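Uncharacterized protein Atu2773 (Agrobacterium tumefaciens, PDB 2QV5) is of unknown function but belongs to the divergent polysaccharide deacetylase family, so it may act on carbohydrate. Local coordinates at residues A109-N112 against I113-H117; T192-S195 against I196-L200; S218-D221 against E222-A225. All blocks are in the same frame, centred on the assembly; numbering follows the deposited sequence.

Contact 1 (A109-N112 against I113-H117); sequences AKVN and IDRLH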
loop_
_atom_site.group_PDB
_atom_site.type_symbol
_atom_site.label_atom_id
_atom_site.label_comp_id
_atom_site.label_asym_id
_atom_site.label_seq_id
_atom_site.Cartn_x
_atom_site.Cartn_y
_atom_site.Cartn_z
ATOM N N ALA A 109 14.061 -19.213 1.152
ATOM C CA ALA A 109 13.078 -18.680 0.204
ATOM C C ALA A 109 11.707 -19.346 0.279
ATOM O O ALA A 109 10.699 -18.651 0.346
ATOM C CB ALA A 109 13.623 -18.729 -1.224
ATOM N N LYS A 110 11.678 -20.679 0.323
ATOM C CA LYS A 110 10.415 -21.432 0.330
ATOM C C LYS A 110 9.535 -21.213 1.577
ATOM O O LYS A 110 8.311 -21.274 1.482
ATOM C CB LYS A 110 10.659 -22.931 0.067
ATOM C CG LYS A 110 10.563 -23.844 1.293
ATOM C CD LYS A 110 10.321 -25.301 0.900
ATOM C CE LYS A 110 9.186 -25.924 1.717
ATOM N NZ LYS A 110 9.366 -25.810 3.198
ATOM N N VAL A 111 10.154 -20.943 2.727
ATOM C CA VAL A 111 9.418 -20.704 3.968
ATOM C C VAL A 111 8.752 -19.315 3.949
ATOM O O VAL A 111 7.603 -19.156 4.385
ATOM C CB VAL A 111 10.334 -20.913 5.223
ATOM C CG1 VAL A 111 9.667 -20.424 6.506
ATOM C CG2 VAL A 111 10.716 -22.392 5.366
ATOM N N ASN A 112 9.477 -18.324 3.433
ATOM C CA ASN A 112 8.940 -16.973 3.277
ATOM C C ASN A 112 7.870 -16.889 2.185
ATOM O O ASN A 112 6.899 -16.148 2.336
ATOM C CB ASN A 112 10.058 -15.964 2.990
ATOM C CG ASN A 112 10.822 -15.543 4.245
ATOM O OD1 ASN A 112 10.306 -15.595 5.358
ATOM N ND2 ASN A 112 12.057 -15.099 4.055
ATOM N N ILE A 113 8.047 -17.642 1.097
ATOM C CA ILE A 113 7.060 -17.666 -0.004
ATOM C C ILE A 113 5.731 -18.286 0.456
ATOM O O ILE A 113 4.659 -17.820 0.075
ATOM C CB ILE A 113 7.612 -18.346 -1.303
ATOM C CG1 ILE A 113 8.812 -17.582 -1.891
ATOM C CG2 ILE A 113 6.530 -18.473 -2.389
ATOM C CD1 ILE A 113 8.507 -16.207 -2.473
ATOM N N ASP A 114 5.813 -19.311 1.304
ATOM C CA ASP A 114 4.630 -19.911 1.920
ATOM C C ASP A 114 3.886 -18.938 2.838
ATOM O O ASP A 114 2.658 -18.910 2.846
ATOM C CB ASP A 114 5.008 -21.183 2.690
ATOM C CG ASP A 114 5.254 -22.377 1.766
ATOM O OD1 ASP A 114 4.580 -22.466 0.709
ATOM O OD2 ASP A 114 6.117 -23.228 2.094
ATOM N N ARG A 115 4.639 -18.149 3.600
ATOM C CA ARG A 115 4.073 -17.136 4.487
ATOM C C ARG A 115 3.358 -16.058 3.691
ATOM O O ARG A 115 2.273 -15.631 4.071
ATOM C CB ARG A 115 5.178 -16.477 5.308
ATOM C CG ARG A 115 5.585 -17.273 6.527
ATOM C CD ARG A 115 6.869 -16.740 7.100
ATOM N NE ARG A 115 7.304 -17.541 8.239
ATOM C CZ ARG A 115 8.568 -17.654 8.626
ATOM N NH1 ARG A 115 8.875 -18.411 9.670
ATOM N NH2 ARG A 115 9.527 -17.025 7.959
ATOM N N LEU A 116 4.014 -15.613 2.618
ATOM C CA LEU A 116 3.477 -14.642 1.665
ATOM C C LEU A 116 2.162 -15.113 1.064
ATOM O O LEU A 116 1.183 -14.373 1.036
ATOM C CB LEU A 116 4.491 -14.425 0.540
ATOM C CG LEU A 116 4.094 -13.508 -0.615
ATOM C CD1 LEU A 116 3.840 -12.098 -0.071
ATOM C CD2 LEU A 116 5.149 -13.467 -1.715
ATOM N N HIS A 117 2.153 -16.357 0.593
ATOM C CA HIS A 117 0.972 -16.968 -0.018
ATOM C C HIS A 117 -0.204 -17.083 0.939
ATOM O O HIS A 117 -1.357 -16.940 0.527
ATOM C CB HIS A 117 1.331 -18.341 -0.586
ATOM C CG HIS A 117 2.147 -18.285 -1.838
ATOM N ND1 HIS A 117 2.521 -19.417 -2.530
ATOM C CD2 HIS A 117 2.649 -17.235 -2.534
ATOM C CE1 HIS A 117 3.227 -19.069 -3.591
ATOM N NE2 HIS A 117 3.323 -17.751 -3.614
#
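Val111 lays its CG1 methyl over one face of the Arg115 guanidinium, 3.7 Å from CZ. The two residues sit one turn apart at the start of helix 109-120, the helix of the beta-alpha-beta unit between strands 82-88 and 128-131. Their side chains run side by side and point the same way. Val111 turns CG1 anti to its own nitrogen (chi1 169°), which sets this methyl over the centre of that face. The Arg115 chain is extended from CG to NE and reaches back toward the start of the helix.

The guanidinium is also held at its edge. NH2 of Arg115 donates to OD1 of Asn112 at 3.1 Å. The oxygen lies in the guanidinium plane, but the bond is bent, with an N-H...O angle of 139°. The amide and guanidinium planes are 45° apart. The stronger partner of Arg115 is Asp107, just before the helix, through a salt bridge from NH2. Together the methyl, the amide and the carboxylate probably limit how the group can turn. Asn112 is buried, and its ND2 donates to the carbonyl of Leu104, so both ends of its amide are used. These bonds tie the preceding loop to the first turn.

The backbone bonds are helical. Ile113 N binds Ala109 O at 2.9 Å, and Leu116 N binds Asn112 O at the same distance. Ala109, Ile113 and Leu116 also touch helix 141-153 through Pro146 and Asp150.

On another side of the helix, Lys110 and Asp114 are oppositely charged but too far apart for a salt bridge, with NZ 4.3 Å from OD2. The CE atom of Lys110 lies 4.1 Å from that same OD2.

Contact 2 (T192-S195 against I196-L200); sequences TEAS and ILRKL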
loop_
_atom_site.group_PDB
_atom_site.type_symbol
_atom_site.label_atom_id
_atom_site.label_comp_id
_atom_site.label_asym_id
_atom_site.label_seq_id
_atom_site.Cartn_x
_atom_site.Cartn_y
_atom_site.Cartn_z
ATOM N N THR A 192 -1.145 14.244 14.832
ATOM C CA THR A 192 -1.900 15.440 15.207
ATOM C C THR A 192 -2.394 16.154 13.946
ATOM O O THR A 192 -1.758 16.070 12.893
ATOM C CB THR A 192 -1.066 16.441 16.061
ATOM O OG1 THR A 192 0.118 16.824 15.352
ATOM C CG2 THR A 192 -0.683 15.852 17.421
ATOM N N GLU A 193 -3.519 16.856 14.061
ATOM C CA GLU A 193 -4.102 17.607 12.941
ATOM C C GLU A 193 -3.097 18.548 12.260
ATOM O O GLU A 193 -2.966 18.524 11.036
ATOM C CB GLU A 193 -5.342 18.386 13.399
ATOM C CG GLU A 193 -6.110 19.070 12.265
ATOM C CD GLU A 193 -6.918 20.280 12.728
ATOM O OE1 GLU A 193 -6.562 20.885 13.766
ATOM O OE2 GLU A 193 -7.906 20.634 12.046
ATOM N N ALA A 194 -2.369 19.336 13.057
ATOM C CA ALA A 194 -1.400 20.314 12.530
ATOM C C ALA A 194 -0.267 19.674 11.718
ATOM O O ALA A 194 0.068 20.153 10.635
ATOM C CB ALA A 194 -0.832 21.186 13.658
ATOM N N SER A 195 0.297 18.587 12.241
ATOM C CA SER A 195 1.359 17.850 11.558
ATOM C C SER A 195 0.891 17.212 10.248
ATOM O O SER A 195 1.593 17.295 9.240
ATOM C CB SER A 195 1.952 16.785 12.472
ATOM O OG SER A 195 2.682 17.386 13.527
ATOM N N ILE A 196 -0.293 16.597 10.263
ATOM C CA ILE A 196 -0.808 15.907 9.073
ATOM C C ILE A 196 -1.045 16.920 7.964
ATOM O O ILE A 196 -0.626 16.690 6.837
ATOM C CB ILE A 196 -2.052 15.020 9.366
ATOM C CG1 ILE A 196 -1.733 14.013 10.470
ATOM C CG2 ILE A 196 -2.471 14.214 8.124
ATOM C CD1 ILE A 196 -2.948 13.358 11.085
ATOM N N LEU A 197 -1.639 18.070 8.300
ATOM C CA LEU A 197 -1.797 19.181 7.333
ATOM C C LEU A 197 -0.488 19.685 6.712
ATOM O O LEU A 197 -0.445 19.986 5.516
ATOM C CB LEU A 197 -2.554 20.362 7.955
ATOM C CG LEU A 197 -4.005 20.107 8.364
ATOM C CD1 LEU A 197 -4.678 21.370 8.923
ATOM C CD2 LEU A 197 -4.773 19.540 7.196
ATOM N N ARG A 198 0.569 19.776 7.517
ATOM C CA ARG A 198 1.892 20.155 6.997
ATOM C C ARG A 198 2.440 19.124 6.015
ATOM O O ARG A 198 3.002 19.481 4.975
ATOM C CB ARG A 198 2.897 20.338 8.129
ATOM C CG ARG A 198 2.720 21.594 8.936
ATOM C CD ARG A 198 3.825 21.715 9.977
ATOM N NE ARG A 198 3.514 22.729 10.985
ATOM C CZ ARG A 198 3.115 22.463 12.226
ATOM N NH1 ARG A 198 2.983 21.207 12.639
ATOM N NH2 ARG A 198 2.857 23.461 13.063
ATOM N N LYS A 199 2.281 17.849 6.362
ATOM C CA LYS A 199 2.754 16.749 5.527
ATOM C C LYS A 199 1.966 16.647 4.219
ATOM O O LYS A 199 2.523 16.311 3.175
ATOM C CB LYS A 199 2.720 15.422 6.296
ATOM C CG LYS A 199 3.932 15.179 7.211
ATOM C CD LYS A 199 5.210 15.509 6.443
ATOM C CE LYS A 199 6.433 14.836 6.988
ATOM N NZ LYS A 199 7.522 14.938 5.971
ATOM N N LEU A 200 0.673 16.932 4.293
ATOM C CA LEU A 200 -0.181 17.035 3.104
ATOM C C LEU A 200 0.212 18.213 2.215
ATOM O O LEU A 200 0.062 18.139 0.991
ATOM C CB LEU A 200 -1.646 17.138 3.500
ATOM C CG LEU A 200 -2.323 15.851 3.977
ATOM C CD1 LEU A 200 -3.544 16.214 4.790
ATOM C CD2 LEU A 200 -2.687 14.931 2.805
#
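The first turns of helix 193-210 form this contact, within a beta-alpha-beta unit that runs from strand 180-186 to strand 212-218. Thr192 is the N-cap residue. Its carbonyl O accepts the first of these helical bonds, from Ile196 N at 3.1 Å. The bond from Leu197 N to Glu193 O follows and is nearly straight, with an N-H...O angle of 172°. Arg198 N and Lys199 N continue the pattern to Ala194 O and Ser195 O.

Ile196 is buried. Its CG1 is anti to the carbonyl carbon (chi1 -56°), and this turns the branch back along the helix over the Thr192 carbonyl. CG1 comes to 3.2 Å from Thr192 O, with CD1 close by. The same side chain touches Ser223 and Ala226 of helix 221-233, so it lies between the two helices. Leu197, which is exposed, places CD1 4.3 Å from CG of Glu193.

The polar side chains meet on another part of the surface. Ser195 OG is hydrogen-bonded to OE1 of Glu190, in the loop before the helix. The bond links a first-turn side chain to the segment that precedes the N-cap. Arg198 extends from CG to NE and folds its guanidinium back toward Ala194 and Ser195. Ser195 OG lies at the edge of that group, in its plane, but at 3.9 Å from NH1 it makes only a loose contact. NH1 also lies 3.9 Å from the CB methyl of Ala194.

Contact 3 (S218-D221 against E222-A225); sequences SAFD and ESIA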
loop_
_atom_site.group_PDB
_atom_site.type_symbol
_atom_site.label_atom_id
_atom_site.label_comp_id
_atom_site.label_asym_id
_atom_site.label_seq_id
_atom_site.Cartn_x
_atom_site.Cartn_y
_atom_site.Cartn_z
ATOM N N SER A 218 -1.763 5.620 8.238
ATOM C CA SER A 218 -2.485 4.529 8.888
ATOM C C SER A 218 -3.873 5.026 9.210
ATOM O O SER A 218 -4.115 6.236 9.166
ATOM C CB SER A 218 -1.772 4.111 10.174
ATOM O OG SER A 218 -0.536 3.509 9.868
ATOM N N ALA A 219 -4.787 4.107 9.533
ATOM C CA ALA A 219 -6.184 4.457 9.818
ATOM C C ALA A 219 -6.421 4.949 11.259
ATOM O O ALA A 219 -7.281 4.430 11.972
ATOM C CB ALA A 219 -7.117 3.281 9.477
ATOM N N PHE A 220 -5.648 5.950 11.672
ATOM C CA PHE A 220 -5.879 6.661 12.928
ATOM C C PHE A 220 -7.002 7.649 12.669
ATOM O O PHE A 220 -7.159 8.110 11.532
ATOM C CB PHE A 220 -4.624 7.430 13.355
ATOM C CG PHE A 220 -3.476 6.557 13.779
ATOM C CD1 PHE A 220 -3.575 5.746 14.913
ATOM C CD2 PHE A 220 -2.275 6.575 13.069
ATOM C CE1 PHE A 220 -2.504 4.946 15.314
ATOM C CE2 PHE A 220 -1.204 5.787 13.455
ATOM C CZ PHE A 220 -1.312 4.968 14.582
ATOM N N ASP A 221 -7.784 7.963 13.708
ATOM C CA ASP A 221 -8.909 8.908 13.610
ATOM C C ASP A 221 -8.527 10.281 13.041
ATOM O O ASP A 221 -9.246 10.827 12.205
ATOM C CB ASP A 221 -9.574 9.103 14.978
ATOM C CG ASP A 221 -10.600 8.023 15.299
ATOM O OD1 ASP A 221 -10.681 7.019 14.558
ATOM O OD2 ASP A 221 -11.326 8.180 16.305
ATOM N N GLU A 222 -7.403 10.830 13.493
ATOM C CA GLU A 222 -6.924 12.134 12.980
ATOM C C GLU A 222 -6.496 12.056 11.510
ATOM O O GLU A 222 -6.734 12.986 10.733
ATOM C CB GLU A 222 -5.781 12.691 13.834
ATOM C CG GLU A 222 -6.171 13.039 15.272
ATOM C CD GLU A 222 -6.836 14.404 15.412
ATOM O OE1 GLU A 222 -6.803 15.206 14.453
ATOM O OE2 GLU A 222 -7.393 14.677 16.498
ATOM N N SER A 223 -5.878 10.941 11.126
ATOM C CA SER A 223 -5.443 10.764 9.737
ATOM C C SER A 223 -6.640 10.723 8.799
ATOM O O SER A 223 -6.637 11.389 7.774
ATOM C CB SER A 223 -4.631 9.486 9.574
ATOM O OG SER A 223 -3.528 9.505 10.447
ATOM N N ILE A 224 -7.644 9.922 9.157
ATOM C CA ILE A 224 -8.858 9.772 8.358
ATOM C C ILE A 224 -9.533 11.128 8.138
ATOM O O ILE A 224 -9.824 11.501 6.995
ATOM C CB ILE A 224 -9.843 8.758 9.004
ATOM C CG1 ILE A 224 -9.273 7.339 8.938
ATOM C CG2 ILE A 224 -11.200 8.805 8.314
ATOM C CD1 ILE A 224 -9.920 6.381 9.915
ATOM N N ALA A 225 -9.738 11.874 9.222
ATOM C CA ALA A 225 -10.403 13.176 9.151
ATOM C C ALA A 225 -9.641 14.189 8.271
ATOM O O ALA A 225 -10.245 14.842 7.406
ATOM C CB ALA A 225 -10.671 13.736 10.576
#
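Two backbone hydrogen bonds open helix 221-233, one accepted by the N-cap Phe220 and one by Asp221, the first residue of the helix. Ile224 N donates to Phe220 O at 3.0 Å, and the bond is close to straight at 169°. Ala225 N donates to Asp221 O at 3.2 Å. With Phe220 as N-cap, the helix begins without a polar side chain at that position.

Apolar contact comes from Ile224 and Ala219. CD1 of Ile224 lies 4.2 Å from the CB methyl of Ala219. The CG1 branch is anti to the carbonyl carbon (chi1 -68°), which carries CD1 back toward the loop. Ile224 is buried and also touches Ala49 and Asp52 of helix 43-52.

Mixed contacts involve Ile224 and Ser223. CD1 of Ile224 lies 3.6 Å from Phe220 O. Ser223 OG lies at the edge of the Phe220 ring, near the ring plane, and 3.7 Å from CB of that residue. Ser223 CB rests 3.3 Å from Ser218 O. Ser223 is buried, and its OG is hydrogen-bonded to OD2 of Asp188. That same carboxylate oxygen accepts from Ser218 N, so one acidic residue links the strand end to the helix start.

Ala219 is the centre of an inverse gamma turn. The whole arrangement is a tight strand-to-helix connection, joining strand 212-218 of the closed parallel sheet to helix 221-233.

All three contacts are at helix starts. The parallel strands close into a ring with helices between them, consistent with the distorted beta/alpha barrel of polysaccharide deacetylases. Contacts 2 and 3 are neighbours, with centres 11 Å apart. Strand 212-218 follows helix 193-210 and leads into contact 3. The two touch directly: CD1 of Ile196 lies 3.8 Å from Ser223 N, and CB of Glu193 lies 3.7 Å from OE1 of Glu222. Contact 1 is remote, on the opposite side of the chain's centre. Its centre is 38 Å from that of contact 2 and 32 Å from that of contact 3. Even the nearest atoms of contacts 1 and 3 are about 19 Å apart.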